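Local coordinates for regulatory Subunit of Protein Kinase A (cAMP-dependent) from Euglena gracilis (Euglena gracilis, PDB 6RSX) that binds cyclic AMP in two cyclic nucleotide-binding domains and, as a protein kinase A regulatory subunit, probably controls the activity of the catalytic subunit, at residues Lys73-Gly78 with Pro95-Glu100; Leu92-Pro95 with Glu100-His103; Lys232-Glu237 with Gln278-Asn283; Met238-Asn243 with Glu264-Leu269. All coordinates share one frame; numbering follows the deposited sequence. Where two conformers were deposited one is given.

Contact 1 (Lys73-Gly78 with Pro95-Glu100); sequences KQYDEG and PNPDAE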
# COMPACT_ATOMS: atom_id res chain seq x y z
N LYS A 73 11.60 16.28 12.68
CA LYS A 73 12.78 16.56 11.88
C LYS A 73 13.60 15.30 11.70
O LYS A 73 13.72 14.48 12.62
CB LYS A 73 13.63 17.66 12.51
CG LYS A 73 12.85 18.90 12.77
CD LYS A 73 13.55 20.10 12.16
CE LYS A 73 13.82 19.92 10.66
NZ LYS A 73 14.61 21.09 10.15
N GLN A 74 14.18 15.18 10.52
CA GLN A 74 15.08 14.09 10.23
C GLN A 74 16.13 14.03 11.35
O GLN A 74 16.55 15.06 11.85
CB GLN A 74 15.75 14.30 8.88
CG GLN A 74 16.49 13.07 8.40
CD GLN A 74 17.01 13.29 6.99
OE1 GLN A 74 16.55 14.19 6.31
NE2 GLN A 74 18.01 12.49 6.55
N TYR A 75 16.55 12.82 11.66
CA TYR A 75 17.48 12.51 12.77
C TYR A 75 16.93 12.66 14.19
O TYR A 75 17.63 12.28 15.15
CB TYR A 75 18.76 13.37 12.64
CG TYR A 75 19.36 13.41 11.27
CD1 TYR A 75 19.90 12.25 10.66
CD2 TYR A 75 19.41 14.61 10.57
CE1 TYR A 75 20.44 12.32 9.35
CE2 TYR A 75 19.95 14.67 9.30
CZ TYR A 75 20.49 13.53 8.71
OH TYR A 75 21.00 13.66 7.44
N ASP A 76 15.71 13.19 14.39
CA ASP A 76 15.13 13.20 15.75
C ASP A 76 15.00 11.78 16.33
O ASP A 76 14.82 10.80 15.61
CB ASP A 76 13.71 13.79 15.77
CG ASP A 76 13.64 15.32 15.63
OD1 ASP A 76 14.69 15.99 15.76
OD2 ASP A 76 12.47 15.82 15.41
N GLU A 77 15.05 11.67 17.67
CA GLU A 77 14.61 10.42 18.29
C GLU A 77 13.10 10.22 18.06
O GLU A 77 12.34 11.17 18.21
CB GLU A 77 14.91 10.47 19.80
CG GLU A 77 14.32 9.31 20.56
CD GLU A 77 14.63 9.40 22.09
OE1 GLU A 77 14.87 10.51 22.60
OE2 GLU A 77 14.54 8.37 22.73
N GLY A 78 12.68 9.00 17.74
CA GLY A 78 11.25 8.74 17.51
C GLY A 78 10.42 8.89 18.79
O GLY A 78 10.86 8.58 19.89
N PRO A 95 20.69 14.58 2.54
CA PRO A 95 21.67 13.52 2.32
C PRO A 95 22.64 13.38 3.48
O PRO A 95 23.29 12.34 3.62
CB PRO A 95 22.41 13.98 1.07
CG PRO A 95 22.24 15.45 1.06
CD PRO A 95 20.88 15.71 1.63
N ASN A 96 22.73 14.40 4.29
CA ASN A 96 23.52 14.37 5.52
C ASN A 96 23.17 15.59 6.34
O ASN A 96 22.57 16.55 5.81
CB ASN A 96 25.01 14.34 5.20
CG ASN A 96 25.48 15.58 4.49
OD1 ASN A 96 25.54 16.66 5.07
ND2 ASN A 96 25.82 15.44 3.22
N PRO A 97 23.57 15.63 7.63
CA PRO A 97 23.06 16.68 8.52
C PRO A 97 23.55 18.05 8.14
O PRO A 97 22.94 19.05 8.53
CB PRO A 97 23.59 16.25 9.92
CG PRO A 97 23.77 14.73 9.80
CD PRO A 97 24.26 14.55 8.36
N ASP A 98 24.63 18.15 7.39
CA ASP A 98 25.13 19.46 7.00
C ASP A 98 24.56 19.95 5.68
O ASP A 98 25.01 20.98 5.17
CB ASP A 98 26.67 19.40 6.93
CG ASP A 98 27.31 20.78 7.05
OD1 ASP A 98 26.89 21.57 7.93
OD2 ASP A 98 28.24 21.06 6.26
N ALA A 99 23.54 19.28 5.14
CA ALA A 99 23.08 19.56 3.79
C ALA A 99 21.59 19.91 3.80
O ALA A 99 20.87 19.57 4.72
CB ALA A 99 23.34 18.36 2.88
N GLU A 100 21.15 20.60 2.74
CA GLU A 100 19.77 21.05 2.67
C GLU A 100 18.81 19.89 2.40
O GLU A 100 19.16 18.93 1.70
CB GLU A 100 19.61 22.10 1.58
CG GLU A 100 20.23 23.44 1.96
CD GLU A 100 19.58 24.05 3.16
OE1 GLU A 100 18.34 24.20 3.13
OE2 GLU A 100 20.29 24.37 4.15

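Contact 2 (Leu92-Pro95 with Glu100-His103); sequences LIQP and EPVH. With CMP (adenosine-3',5'-cyclic-monophosphate), chain B.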
# COMPACT_ATOMS: atom_id res chain seq x y z
N LEU A 92 10.67 15.61 3.46
CA LEU A 92 11.95 16.21 3.08
C LEU A 92 13.09 15.35 3.61
O LEU A 92 13.07 14.95 4.78
CB LEU A 92 12.07 17.64 3.65
CG LEU A 92 10.91 18.56 3.27
CD1 LEU A 92 10.67 19.61 4.29
CD2 LEU A 92 11.31 19.19 1.97
N ILE A 93 14.08 15.07 2.77
CA ILE A 93 15.19 14.22 3.20
C ILE A 93 16.52 14.89 2.84
O ILE A 93 16.75 15.24 1.68
CB ILE A 93 15.11 12.81 2.60
CG1 ILE A 93 13.78 12.15 3.02
CG2 ILE A 93 16.35 11.96 3.05
CD1 ILE A 93 13.53 10.77 2.35
N GLN A 94 17.38 15.06 3.84
CA GLN A 94 18.74 15.54 3.62
C GLN A 94 19.66 14.37 3.36
O GLN A 94 19.50 13.30 3.96
CB GLN A 94 19.26 16.26 4.90
CG GLN A 94 18.41 17.43 5.33
CD GLN A 94 18.62 17.69 6.79
OE1 GLN A 94 17.75 17.39 7.61
NE2 GLN A 94 19.79 18.24 7.13
N PRO A 95 20.69 14.58 2.54
CA PRO A 95 21.67 13.52 2.32
C PRO A 95 22.64 13.38 3.48
O PRO A 95 23.29 12.34 3.62
CB PRO A 95 22.41 13.98 1.07
CG PRO A 95 22.24 15.45 1.06
CD PRO A 95 20.88 15.71 1.63
N GLU A 100 21.15 20.60 2.74
CA GLU A 100 19.77 21.05 2.67
C GLU A 100 18.81 19.89 2.40
O GLU A 100 19.16 18.93 1.70
CB GLU A 100 19.61 22.10 1.58
CG GLU A 100 20.23 23.44 1.96
CD GLU A 100 19.58 24.05 3.16
OE1 GLU A 100 18.34 24.20 3.13
OE2 GLU A 100 20.29 24.37 4.15
N PRO A 101 17.60 19.94 2.95
CA PRO A 101 16.62 18.88 2.67
C PRO A 101 16.13 19.00 1.24
O PRO A 101 16.07 20.09 0.68
CB PRO A 101 15.49 19.17 3.66
CG PRO A 101 16.17 20.03 4.78
CD PRO A 101 17.13 20.88 3.98
N VAL A 102 15.85 17.84 0.65
CA VAL A 102 15.27 17.71 -0.69
C VAL A 102 13.82 17.23 -0.55
O VAL A 102 13.55 16.26 0.16
CB VAL A 102 16.06 16.72 -1.54
CG1 VAL A 102 15.41 16.56 -2.93
CG2 VAL A 102 17.53 17.16 -1.67
N HIS A 103 12.92 17.90 -1.27
CA HIS A 103 11.55 17.42 -1.35
C HIS A 103 11.51 16.04 -1.98
O HIS A 103 12.06 15.79 -3.06
CB HIS A 103 10.68 18.38 -2.16
CG HIS A 103 9.27 17.91 -2.30
ND1 HIS A 103 8.83 17.19 -3.39
CD2 HIS A 103 8.21 18.03 -1.47
CE1 HIS A 103 7.55 16.89 -3.23
NE2 HIS A 103 7.16 17.38 -2.07
P CMP B . 10.46 7.76 10.46
O1P CMP B . 10.08 7.31 11.91
O2P CMP B . 11.80 7.56 9.88
O5' CMP B . 10.25 9.35 10.36
C5' CMP B . 10.10 9.99 9.09
C4' CMP B . 9.03 9.24 8.36
O4' CMP B . 8.80 9.68 7.01
C3' CMP B . 9.34 7.78 8.16
O3' CMP B . 9.33 7.07 9.38
C2' CMP B . 8.29 7.34 7.14
O2' CMP B . 7.09 7.03 7.84
C1' CMP B . 8.09 8.65 6.33
N9 CMP B . 8.59 8.60 4.97
C8 CMP B . 7.89 8.98 3.85
N7 CMP B . 8.68 8.85 2.79
C5 CMP B . 9.84 8.35 3.24
C6 CMP B . 10.95 8.02 2.51
N6 CMP B . 11.23 8.09 1.10
N1 CMP B . 12.01 7.50 3.09
C2 CMP B . 11.99 7.36 4.45
N3 CMP B . 10.88 7.68 5.20
C4 CMP B . 9.80 8.19 4.57

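Contact 3 (Lys232-Glu237 with Gln278-Asn283); sequences KDFFGE and QRNMQN. With CMP (adenosine-3',5'-cyclic-monophosphate), chain C.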
# COMPACT_ATOMS: atom_id res chain seq x y z
N LYS A 232 6.14 -14.08 -11.33
CA LYS A 232 6.54 -12.69 -11.47
C LYS A 232 5.79 -11.97 -12.59
O LYS A 232 5.98 -10.76 -12.75
CB LYS A 232 8.06 -12.52 -11.65
CG LYS A 232 8.86 -13.17 -10.50
CD LYS A 232 10.38 -13.02 -10.66
CE LYS A 232 11.10 -13.28 -9.33
NZ LYS A 232 10.52 -14.41 -8.54
N ASP A 233 4.94 -12.66 -13.38
CA ASP A 233 4.00 -11.96 -14.25
C ASP A 233 2.84 -11.39 -13.42
O ASP A 233 2.65 -11.73 -12.26
CB ASP A 233 3.42 -12.89 -15.33
CG ASP A 233 4.48 -13.39 -16.30
OD1 ASP A 233 5.47 -12.66 -16.53
OD2 ASP A 233 4.30 -14.52 -16.82
N PHE A 234 2.05 -10.53 -14.06
CA PHE A 234 1.00 -9.82 -13.35
C PHE A 234 -0.20 -9.69 -14.27
O PHE A 234 -0.09 -9.91 -15.48
CB PHE A 234 1.48 -8.43 -12.88
CG PHE A 234 2.16 -7.65 -13.94
CD1 PHE A 234 1.42 -6.95 -14.88
CD2 PHE A 234 3.55 -7.65 -14.04
CE1 PHE A 234 2.05 -6.23 -15.89
CE2 PHE A 234 4.19 -6.93 -15.04
CZ PHE A 234 3.44 -6.22 -15.96
N PHE A 235 -1.34 -9.30 -13.71
CA PHE A 235 -2.53 -9.14 -14.57
C PHE A 235 -3.58 -8.35 -13.81
O PHE A 235 -3.51 -8.22 -12.58
CB PHE A 235 -3.09 -10.50 -14.99
CG PHE A 235 -3.48 -11.39 -13.85
CD1 PHE A 235 -2.54 -12.26 -13.25
CD2 PHE A 235 -4.78 -11.39 -13.35
CE1 PHE A 235 -2.88 -13.10 -12.17
CE2 PHE A 235 -5.14 -12.24 -12.29
CZ PHE A 235 -4.18 -13.09 -11.68
N GLY A 236 -4.54 -7.82 -14.54
CA GLY A 236 -5.64 -7.11 -13.92
C GLY A 236 -5.46 -5.61 -13.94
O GLY A 236 -6.33 -4.89 -13.43
N GLU A 237 -4.38 -5.13 -14.54
CA GLU A 237 -4.05 -3.71 -14.51
C GLU A 237 -4.92 -2.88 -15.45
O GLU A 237 -5.16 -1.70 -15.17
CB GLU A 237 -2.58 -3.51 -14.85
CG GLU A 237 -2.24 -3.52 -16.37
CD GLU A 237 -2.21 -4.91 -16.99
OE1 GLU A 237 -2.38 -5.90 -16.25
OE2 GLU A 237 -2.02 -5.02 -18.24
N GLN A 278 2.58 0.20 -18.75
CA GLN A 278 2.23 0.69 -20.09
C GLN A 278 3.05 -0.01 -21.17
O GLN A 278 2.49 -0.48 -22.17
CB GLN A 278 2.43 2.20 -20.16
CG GLN A 278 1.43 2.99 -19.33
CD GLN A 278 1.81 4.45 -19.17
OE1 GLN A 278 2.99 4.81 -19.18
NE2 GLN A 278 0.81 5.30 -19.03
N ARG A 279 4.37 -0.09 -20.99
CA ARG A 279 5.22 -0.80 -21.95
C ARG A 279 4.74 -2.23 -22.13
O ARG A 279 4.63 -2.73 -23.26
CB ARG A 279 6.68 -0.79 -21.48
CG ARG A 279 7.51 0.41 -21.94
CD ARG A 279 8.99 0.27 -21.58
NE ARG A 279 9.22 0.33 -20.14
CZ ARG A 279 9.36 1.45 -19.44
NH1 ARG A 279 9.31 2.63 -20.05
NH2 ARG A 279 9.54 1.41 -18.13
N ASN A 280 4.45 -2.92 -21.02
CA ASN A 280 4.09 -4.32 -21.13
C ASN A 280 2.85 -4.55 -21.98
O ASN A 280 2.67 -5.66 -22.50
CB ASN A 280 3.87 -4.91 -19.76
CG ASN A 280 3.51 -6.35 -19.83
OD1 ASN A 280 4.36 -7.19 -20.15
ND2 ASN A 280 2.25 -6.68 -19.53
N MET A 281 1.96 -3.57 -22.09
CA MET A 281 0.77 -3.77 -22.92
C MET A 281 1.11 -3.95 -24.40
O MET A 281 0.27 -4.43 -25.16
CB MET A 281 -0.19 -2.60 -22.74
CG MET A 281 -0.74 -2.50 -21.31
SD MET A 281 -1.75 -1.00 -21.19
CE MET A 281 -2.44 -1.16 -19.54
N GLN A 282 2.33 -3.60 -24.80
CA GLN A 282 2.78 -3.91 -26.16
C GLN A 282 2.66 -5.39 -26.46
O GLN A 282 2.40 -5.78 -27.61
CB GLN A 282 4.23 -3.46 -26.37
CG GLN A 282 4.44 -1.96 -26.35
CD GLN A 282 5.89 -1.58 -26.09
OE1 GLN A 282 6.78 -2.44 -26.14
NE2 GLN A 282 6.13 -0.31 -25.79
N ASN A 283 2.83 -6.24 -25.46
CA ASN A 283 2.76 -7.68 -25.67
C ASN A 283 1.34 -8.17 -25.90
O ASN A 283 1.15 -9.35 -26.21
CB ASN A 283 3.37 -8.44 -24.48
CG ASN A 283 4.83 -8.07 -24.23
OD1 ASN A 283 5.68 -8.23 -25.11
ND2 ASN A 283 5.11 -7.57 -23.04
P CMP C . -7.59 -6.77 -17.37
O1P CMP C . -7.88 -5.83 -16.06
O2P CMP C . -8.26 -6.38 -18.62
O5' CMP C . -8.13 -8.23 -17.02
C5' CMP C . -7.63 -9.35 -17.76
C4' CMP C . -6.14 -9.21 -17.87
O4' CMP C . -5.47 -10.21 -18.66
C3' CMP C . -5.61 -7.94 -18.47
O3' CMP C . -5.94 -6.78 -17.70
C2' CMP C . -4.13 -8.24 -18.57
O2' CMP C . -3.52 -8.03 -17.28
C1' CMP C . -4.14 -9.77 -18.83
N9 CMP C . -3.63 -10.16 -20.15
C8 CMP C . -2.62 -11.02 -20.34
N7 CMP C . -2.44 -11.13 -21.65
C5 CMP C . -3.36 -10.36 -22.25
C6 CMP C . -3.59 -10.13 -23.58
N6 CMP C . -2.94 -10.64 -24.75
N1 CMP C . -4.55 -9.30 -23.96
C2 CMP C . -5.30 -8.69 -23.01
N3 CMP C . -5.07 -8.90 -21.67
C4 CMP C . -4.10 -9.75 -21.33
O HOH W 1 0.83 -4.26 -18.59

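Contact 4 (Met238-Asn243 with Glu264-Leu269); sequences MSLMFN and ESFTAL. With CMP (adenosine-3',5'-cyclic-monophosphate), chain C.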
# COMPACT_ATOMS: atom_id res chain seq x y z
N MET A 238 -5.39 -3.44 -16.57
CA MET A 238 -6.04 -2.56 -17.54
C MET A 238 -7.40 -2.08 -17.05
O MET A 238 -7.74 -0.90 -17.18
CB MET A 238 -6.12 -3.26 -18.89
CG MET A 238 -4.74 -3.33 -19.56
SD MET A 238 -4.90 -3.76 -21.30
CE MET A 238 -5.78 -5.30 -21.04
N SER A 239 -8.18 -2.97 -16.43
CA SER A 239 -9.46 -2.54 -15.88
C SER A 239 -9.27 -1.43 -14.87
O SER A 239 -10.08 -0.50 -14.78
CB SER A 239 -10.20 -3.72 -15.25
OG SER A 239 -9.37 -4.43 -14.33
N LEU A 240 -8.19 -1.51 -14.08
CA LEU A 240 -8.00 -0.51 -13.05
C LEU A 240 -7.42 0.77 -13.61
O LEU A 240 -7.81 1.86 -13.18
CB LEU A 240 -7.10 -1.08 -11.94
CG LEU A 240 -7.65 -2.29 -11.18
CD1 LEU A 240 -6.65 -2.73 -10.10
CD2 LEU A 240 -9.02 -2.01 -10.59
N MET A 241 -6.48 0.68 -14.57
CA MET A 241 -5.82 1.88 -15.06
C MET A 241 -6.76 2.75 -15.89
O MET A 241 -6.66 3.98 -15.88
CB MET A 241 -4.58 1.52 -15.87
CG MET A 241 -3.51 0.83 -15.06
SD MET A 241 -2.11 0.24 -16.02
CE MET A 241 -1.23 1.77 -16.33
N PHE A 242 -7.68 2.12 -16.62
CA PHE A 242 -8.54 2.81 -17.58
C PHE A 242 -10.01 2.74 -17.19
O PHE A 242 -10.87 3.14 -17.98
CB PHE A 242 -8.34 2.24 -18.98
CG PHE A 242 -6.91 2.13 -19.37
CD1 PHE A 242 -6.09 3.25 -19.36
CD2 PHE A 242 -6.38 0.92 -19.77
CE1 PHE A 242 -4.76 3.15 -19.72
CE2 PHE A 242 -5.04 0.81 -20.13
CZ PHE A 242 -4.24 1.94 -20.11
N ASN A 243 -10.31 2.24 -15.99
CA ASN A 243 -11.67 2.13 -15.48
C ASN A 243 -12.62 1.54 -16.53
O ASN A 243 -13.54 2.18 -17.02
CB ASN A 243 -12.19 3.49 -14.99
CG ASN A 243 -13.29 3.35 -13.97
OD1 ASN A 243 -13.92 2.29 -13.85
ND2 ASN A 243 -13.54 4.42 -13.22
N GLU A 264 -8.13 0.71 -4.70
CA GLU A 264 -7.67 1.90 -3.98
C GLU A 264 -6.14 1.90 -3.81
O GLU A 264 -5.47 2.90 -4.07
CB GLU A 264 -8.39 1.99 -2.64
CG GLU A 264 -8.10 3.25 -1.83
CD GLU A 264 -8.76 3.24 -0.43
OE1 GLU A 264 -9.14 2.17 0.08
OE2 GLU A 264 -8.91 4.32 0.18
N SER A 265 -5.58 0.76 -3.38
CA SER A 265 -4.13 0.65 -3.20
C SER A 265 -3.39 0.68 -4.53
O SER A 265 -2.34 1.32 -4.64
CB SER A 265 -3.78 -0.65 -2.47
OG SER A 265 -4.26 -0.65 -1.16
N PHE A 266 -3.90 -0.04 -5.53
CA PHE A 266 -3.29 0.04 -6.86
C PHE A 266 -3.17 1.49 -7.31
O PHE A 266 -2.09 1.95 -7.70
CB PHE A 266 -4.11 -0.79 -7.85
CG PHE A 266 -3.57 -0.76 -9.24
CD1 PHE A 266 -2.46 -1.52 -9.58
CD2 PHE A 266 -4.15 0.05 -10.21
CE1 PHE A 266 -1.95 -1.50 -10.86
CE2 PHE A 266 -3.65 0.10 -11.49
CZ PHE A 266 -2.54 -0.68 -11.82
N THR A 267 -4.26 2.24 -7.21
CA THR A 267 -4.23 3.61 -7.70
C THR A 267 -3.25 4.46 -6.88
O THR A 267 -2.47 5.24 -7.45
CB THR A 267 -5.66 4.18 -7.68
OG1 THR A 267 -6.48 3.40 -8.55
CG2 THR A 267 -5.69 5.61 -8.16
N ALA A 268 -3.26 4.29 -5.56
CA ALA A 268 -2.35 5.04 -4.69
C ALA A 268 -0.89 4.75 -5.02
O ALA A 268 -0.05 5.65 -4.98
CB ALA A 268 -2.64 4.71 -3.23
N LEU A 269 -0.55 3.50 -5.35
CA LEU A 269 0.84 3.09 -5.52
C LEU A 269 1.26 2.96 -6.99
O LEU A 269 2.35 2.46 -7.28
CB LEU A 269 1.08 1.78 -4.75
CG LEU A 269 0.78 1.85 -3.23
CD1 LEU A 269 0.97 0.52 -2.52
CD2 LEU A 269 1.62 2.91 -2.55
P CMP C . -7.59 -6.77 -17.37
O1P CMP C . -7.88 -5.83 -16.06
O2P CMP C . -8.26 -6.38 -18.62
O5' CMP C . -8.13 -8.23 -17.02
C5' CMP C . -7.63 -9.35 -17.76
C4' CMP C . -6.14 -9.21 -17.87
O4' CMP C . -5.47 -10.21 -18.66
C3' CMP C . -5.61 -7.94 -18.47
O3' CMP C . -5.94 -6.78 -17.70
C2' CMP C . -4.13 -8.24 -18.57
O2' CMP C . -3.52 -8.03 -17.28
C1' CMP C . -4.14 -9.77 -18.83
N9 CMP C . -3.63 -10.16 -20.15
C8 CMP C . -2.62 -11.02 -20.34
N7 CMP C . -2.44 -11.13 -21.65
C5 CMP C . -3.36 -10.36 -22.25
C6 CMP C . -3.59 -10.13 -23.58
N6 CMP C . -2.94 -10.64 -24.75
N1 CMP C . -4.55 -9.30 -23.96
C2 CMP C . -5.30 -8.69 -23.01
N3 CMP C . -5.07 -8.90 -21.67
C4 CMP C . -4.10 -9.75 -21.33

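Contact 1 (Lys73-Gly78 with Pro95-Glu100)
The phenol ring of Y75 is sandwiched between P97 and its own neighbour Q74. CG of P97 lies over one face, 4.1 Å from the centroid of the Y75 ring and 27° off its normal, a CH-pi contact. The opposite face is backed by Q74 CG, centred above the ring. The peptide between N96 and P97 approaches the hydroxyl end of the ring. Two loops of the first cyclic nucleotide-binding domain, a β-roll, meet here: one joins strands 70-72 and 80-84, the other joins strands 89-93 and 102-107. Each meets the other through a β turn, type II from K73 to D76 and type I from N96 to A99. Y75 holds the third position of the first turn, with a positive phi of 71°, and its CG stands beside the backbone N (chi1 -46°), which sends the ring out to the second turn. The Y75 and P97 side chains run at roughly a right angle, CZ of Y75 coming within 3.7 Å of CG of P97. Y75 OH sits 3.1 Å from N96 C and 3.2 Å from P97 N, but the proline nitrogen carries no proton and cannot donate, so the hydroxyl packs without a hydrogen bond between the two loops. The contact is at the surface, the Y75 side chain about 9 Å from the cyclic AMP, yet the first turn is tied to the pocket because the backbones of Y75 and D76 bond that of R124. Across the first turn, K73 N reaches D76 OD2 at 2.9 Å, from above the carboxylate plane.

Contact 2 (Leu92-Pro95 with Glu100-His103)
L92 and I93 pair with H103 and V102 at the loop end of the β hairpin of strands 89-93 and 102-107, in the jelly-roll-like barrel of the first cyclic nucleotide-binding domain. I93 and V102 form an antiparallel hydrogen-bonded pair: I93 N to V102 O and V102 N to I93 O are both 2.9 Å, with angles at hydrogen of 165° and 164°. L92 and H103 are the adjoining non-hydrogen-bonded pair, and L92 CA makes a CA-H...O contact of 3.3 Å to V102 O. Toward the loop, past I93 and V102, side-chain packing takes over: P101 CB touches L92 CB (3.7 Å), and its ring lies beside Q94, pointing the same way, with Q94 CG 3.5 Å from P101 CG. The amide of Q94 turns to the connecting loop, where NE2 bonds A99 O. On the face shared with V102, the CG1 branch of I93, anti to its carbonyl carbon (chi1 -58°), carries CD1 to the adenine, 3.7 Å from N1 of the cyclic AMP. Strand 89-93 is internal, flanked by 127-130, where L92 bonds the S127 backbone, and by 102-107, the outermost strand on this side of the sheet.

Contact 3 (Lys232-Glu237 with Gln278-Asn283)
Chi1 of F234 is 48°, placing CG between backbone N and carbonyl carbon, and from there the ring extends to N280. N280 answers with CG anti to its backbone N (chi1 -179°), and the two side chains come from opposite directions: ND2 of N280 lies 3.7 Å from CE1 of F234, with the amide and ring planes 61° apart. In the second pair carbon meets carbon: the extended chain of M281 brings CE to 4.0 Å from the CG methylene of E237. Here the start of the phosphate-binding cassette of the second cyclic nucleotide-binding domain, where strand 234-235 passes into helix 237-242, meets residues 278-283, the last part of helix 274-280 and the chain that follows. A water bridging the two sides accepts from N280 ND2 at 3.0 Å and donates, weakly, to E237 OE2, while its oxygen sits at the edge of the F234 ring, in the ring plane. N283 ND2 makes a weak bond to OD1 of N280, which may help orient that amide, and another to the backbone O of N280. OE2 of E237 also bonds the hydroxyl of Y284. OE1 of E237 accepts the 2'-hydroxyl of cyclic AMP, 2.6 Å from O2', and G236 N donates to the same O2' at 2.9 Å. This arrangement is consistent with a charged carboxylate linking the bound ribose to the position of residues 278-283 and Y284.

Contact 4 (Met238-Asn243 with Glu264-Leu269)
F266 points its ring at helix 237-242, and L240 and M241 meet it differently. CG of M241 comes to the ring edge, nearly in plane, 3.6 Å from CE2 of F266, with the two side chains at about a right angle. L240 crosses F266 obliquely instead: its CB is 3.6 Å from CD2 of F266, and its CD1 is 3.8 Å from CG of the same ring, so the leucine spans the ring from its outer carbons to its root. F266 reaches this far because its CG is anti to the backbone N (chi1 179°), which projects the ring off helix 263-269. The contact joins the short helix of the phosphate-binding cassette to the helix that follows the β-barrel of the second cyclic nucleotide-binding domain. L277 of helix 274-280 touches both M241 and F266, and F205 adds a second ring beside F266, the planes inclined at about 45°. From the cassette helix, S239 grips the cyclic phosphate with two donors to one oxygen: its backbone N is 2.9 Å from O1P of the cyclic AMP, with an angle at hydrogen of 163°, and its OG is 2.7 Å from that same O1P.

From the N terminus, contact 1 comes first, folding the turn after strand 70-72 against the loop after strand 89-93. Contact 2 opens before contact 1 has closed and shares P95 and E100 with it, so the two overlap along the chain and end on the same stretch, and Q74 OE1 bonding Q94 N links them inside the first domain. In the second domain contact 3 spans from 232-237 to 278-283 and encloses contact 4, which joins helices 237-242 and 263-269. M281 packs against M238, M241 and F242, so contact 3 rests on the cassette helix used by contact 4, and both touch the second cyclic AMP. Contacts 2 and 4 stay about 14 Å apart at their nearest atoms.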